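Local coordinates for protein methylase yhhF (Escherichia coli, PDB 2FPO) that methylates the N2 atom of guanine 966 in the 16S rRNA of the assembled 30S particle, using S-adenosyl-L-methionine as methyl donor, at residues E43-W48 and Y186-R191. Residues are numbered along the deposited sequence; the frame is centred on the assembly and turned at random. Where two conformers were deposited one is given.
Sequences ETLFNW and YRLYQR
W48 and L188 carry most of the apolar contact between helix 39-53 and strand 184-191. The indole reaches the strand with its six-membered ring: CE3 of W48 lies 4.0 Å from CB of L188, and the two side chains run antiparallel, each passing alongside the other. With chi1 at -167°, CG of L188 stands opposite the backbone N and CD2 comes back beside the root of the indole, 4.1 Å from W48 CB. A second, thinner apolar touch joins the leucines, L45 CD1 to L188 CD1 at 4.4 Å. Against the backbone, the ring edge of W48 meets the carbonyl of Y186, CH2 standing 3.5 Å from O near the ring plane. Within the helix, T44 CG2 lies over the rim of one indole face, 3.5 Å above its plane, and R177 of strand 173-181 also touches W48. An alanine in place of W48 would probably take away the ring that packs on L188 CB and the Y186 carbonyl and open a gap between helix and strand. The axes of segments 43-48 and 186-191 run 18° apart, nearly parallel. No hydrogen bond joins them, so this contact with the mixed sheet of the Rossmann-like methyltransferase fold rests on apolar packing and the ring edge at a carbonyl; beside it, T44 OG1 bonds to K179 NZ of the neighbouring strand.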
loop_
_atom_site.group_PDB
_atom_site.type_symbol
_atom_site.label_atom_id
_atom_site.label_comp_id
_atom_site.label_asym_id
_atom_site.label_seq_id
_atom_site.Cartn_x
_atom_site.Cartn_y
_atom_site.Cartn_z
ATOM N N GLU A 43 -6.243 -9.892 5.491
ATOM C CA GLU A 43 -6.042 -11.321 5.468
ATOM C C GLU A 43 -5.934 -11.845 4.045
ATOM O O GLU A 43 -4.977 -12.542 3.709
ATOM C CB GLU A 43 -7.186 -11.989 6.225
ATOM C CG GLU A 43 -6.974 -13.422 6.555
ATOM C CD GLU A 43 -8.152 -13.980 7.368
ATOM O OE1 GLU A 43 -7.904 -14.651 8.390
ATOM O OE2 GLU A 43 -9.315 -13.725 6.984
ATOM N N THR A 44 -6.891 -11.480 3.205
ATOM C CA THR A 44 -6.887 -11.871 1.795
ATOM C C THR A 44 -5.628 -11.357 1.056
ATOM O O THR A 44 -4.952 -12.131 0.366
ATOM C CB THR A 44 -8.178 -11.361 1.081
ATOM O OG1 THR A 44 -9.325 -11.906 1.732
ATOM C CG2 THR A 44 -8.215 -11.754 -0.390
ATOM N N LEU A 45 -5.314 -10.065 1.211
ATOM C CA LEU A 45 -4.186 -9.455 0.515
ATOM C C LEU A 45 -2.852 -10.113 0.891
ATOM O O LEU A 45 -2.012 -10.420 0.032
ATOM C CB LEU A 45 -4.104 -7.951 0.855
ATOM C CG LEU A 45 -2.906 -7.171 0.314
ATOM C CD1 LEU A 45 -2.702 -7.391 -1.224
ATOM C CD2 LEU A 45 -3.048 -5.658 0.652
ATOM N N PHE A 46 -2.657 -10.301 2.190
ATOM C CA PHE A 46 -1.398 -10.812 2.680
ATOM C C PHE A 46 -1.269 -12.301 2.483
ATOM O O PHE A 46 -0.148 -12.798 2.398
ATOM C CB PHE A 46 -1.061 -10.290 4.080
ATOM C CG PHE A 46 -0.643 -8.844 4.060
ATOM C CD1 PHE A 46 0.671 -8.493 3.677
ATOM C CD2 PHE A 46 -1.573 -7.828 4.320
ATOM C CE1 PHE A 46 1.056 -7.173 3.609
ATOM C CE2 PHE A 46 -1.191 -6.486 4.252
ATOM C CZ PHE A 46 0.123 -6.157 3.913
ATOM N N ASN A 47 -2.391 -13.002 2.341
ATOM C CA ASN A 47 -2.339 -14.369 1.838
ATOM C C ASN A 47 -1.859 -14.373 0.376
ATOM O O ASN A 47 -0.987 -15.172 0.027
ATOM C CB ASN A 47 -3.675 -15.099 2.037
ATOM C CG ASN A 47 -4.032 -15.308 3.528
ATOM O OD1 ASN A 47 -3.248 -14.996 4.432
ATOM N ND2 ASN A 47 -5.237 -15.827 3.778
ATOM N N TRP A 48 -2.380 -13.460 -0.458
ATOM C CA TRP A 48 -1.878 -13.346 -1.861
ATOM C C TRP A 48 -0.377 -13.016 -1.931
ATOM O O TRP A 48 0.322 -13.451 -2.845
ATOM C CB TRP A 48 -2.600 -12.253 -2.667
ATOM C CG TRP A 48 -4.082 -12.452 -2.953
ATOM C CD1 TRP A 48 -4.787 -13.631 -2.963
ATOM C CD2 TRP A 48 -5.019 -11.423 -3.280
ATOM N NE1 TRP A 48 -6.116 -13.390 -3.280
ATOM C CE2 TRP A 48 -6.279 -12.044 -3.488
ATOM C CE3 TRP A 48 -4.909 -10.036 -3.451
ATOM C CZ2 TRP A 48 -7.424 -11.317 -3.851
ATOM C CZ3 TRP A 48 -6.038 -9.315 -3.789
ATOM C CH2 TRP A 48 -7.292 -9.963 -3.991
ATOM N N TYR A 186 -11.215 -5.716 -4.857
ATOM C CA TYR A 186 -9.847 -5.739 -4.341
ATOM C C TYR A 186 -9.004 -6.465 -5.370
ATOM O O TYR A 186 -9.271 -7.614 -5.679
ATOM C CB TYR A 186 -9.812 -6.470 -3.003
ATOM C CG TYR A 186 -10.781 -5.898 -1.989
ATOM C CD1 TYR A 186 -10.394 -4.849 -1.146
ATOM C CD2 TYR A 186 -12.080 -6.400 -1.871
ATOM C CE1 TYR A 186 -11.267 -4.321 -0.233
ATOM C CE2 TYR A 186 -12.962 -5.874 -0.943
ATOM C CZ TYR A 186 -12.535 -4.840 -0.123
ATOM O OH TYR A 186 -13.393 -4.284 0.781
ATOM N N ARG A 187 -8.005 -5.790 -5.924
ATOM C CA ARG A 187 -7.244 -6.355 -7.044
ATOM C C ARG A 187 -5.724 -6.275 -6.819
ATOM O O ARG A 187 -5.230 -5.384 -6.140
ATOM C CB ARG A 187 -7.609 -5.643 -8.345
ATOM C CG ARG A 187 -9.070 -5.788 -8.737
ATOM C CD ARG A 187 -9.390 -4.989 -9.997
ATOM N NE ARG A 187 -10.769 -5.230 -10.402
ATOM C CZ ARG A 187 -11.737 -4.325 -10.356
ATOM N NH1 ARG A 187 -11.489 -3.103 -9.931
ATOM N NH2 ARG A 187 -12.951 -4.643 -10.752
ATOM N N LEU A 188 -5.009 -7.211 -7.422
ATOM C CA LEU A 188 -3.563 -7.217 -7.438
ATOM C C LEU A 188 -3.110 -7.373 -8.879
ATOM O O LEU A 188 -3.531 -8.307 -9.565
ATOM C CB LEU A 188 -3.026 -8.336 -6.545
ATOM C CG LEU A 188 -1.537 -8.332 -6.183
ATOM C CD1 LEU A 188 -1.141 -7.106 -5.352
ATOM C CD2 LEU A 188 -1.224 -9.619 -5.446
ATOM N N TYR A 189 -2.334 -6.394 -9.351
ATOM C CA TYR A 189 -1.797 -6.388 -10.693
ATOM C C TYR A 189 -0.349 -6.794 -10.633
ATOM O O TYR A 189 0.349 -6.472 -9.677
ATOM C CB TYR A 189 -1.909 -5.008 -11.359
ATOM C CG TYR A 189 -3.331 -4.637 -11.690
ATOM C CD1 TYR A 189 -3.869 -4.899 -12.946
ATOM C CD2 TYR A 189 -4.142 -4.021 -10.730
ATOM C CE1 TYR A 189 -5.186 -4.558 -13.248
ATOM C CE2 TYR A 189 -5.454 -3.680 -11.011
ATOM C CZ TYR A 189 -5.976 -3.962 -12.259
ATOM O OH TYR A 189 -7.276 -3.613 -12.498
ATOM N N GLN A 190 0.087 -7.525 -11.652
ATOM C CA GLN A 190 1.496 -7.819 -11.825
ATOM C C GLN A 190 2.043 -7.091 -13.054
ATOM O O GLN A 190 1.468 -7.150 -14.159
ATOM C CB GLN A 190 1.744 -9.320 -11.954
ATOM C CG GLN A 190 3.224 -9.655 -11.916
ATOM C CD GLN A 190 3.499 -11.091 -11.547
ATOM O OE1 GLN A 190 4.086 -11.367 -10.508
ATOM N NE2 GLN A 190 3.080 -12.015 -12.400
ATOM N N ARG A 191 3.173 -6.431 -12.840
ATOM C CA ARG A 191 3.771 -5.585 -13.834
ATOM C C ARG A 191 4.987 -6.261 -14.453
ATOM O O ARG A 191 5.834 -6.809 -13.746
ATOM C CB ARG A 191 4.132 -4.249 -13.190
ATOM C CG ARG A 191 4.712 -3.233 -14.131
ATOM C CD ARG A 191 6.123 -2.888 -13.740
ATOM N NE ARG A 191 6.605 -1.814 -14.582
ATOM C CZ ARG A 191 7.885 -1.566 -14.802
ATOM N NH1 ARG A 191 8.814 -2.302 -14.201
ATOM N NH2 ARG A 191 8.231 -0.589 -15.633
#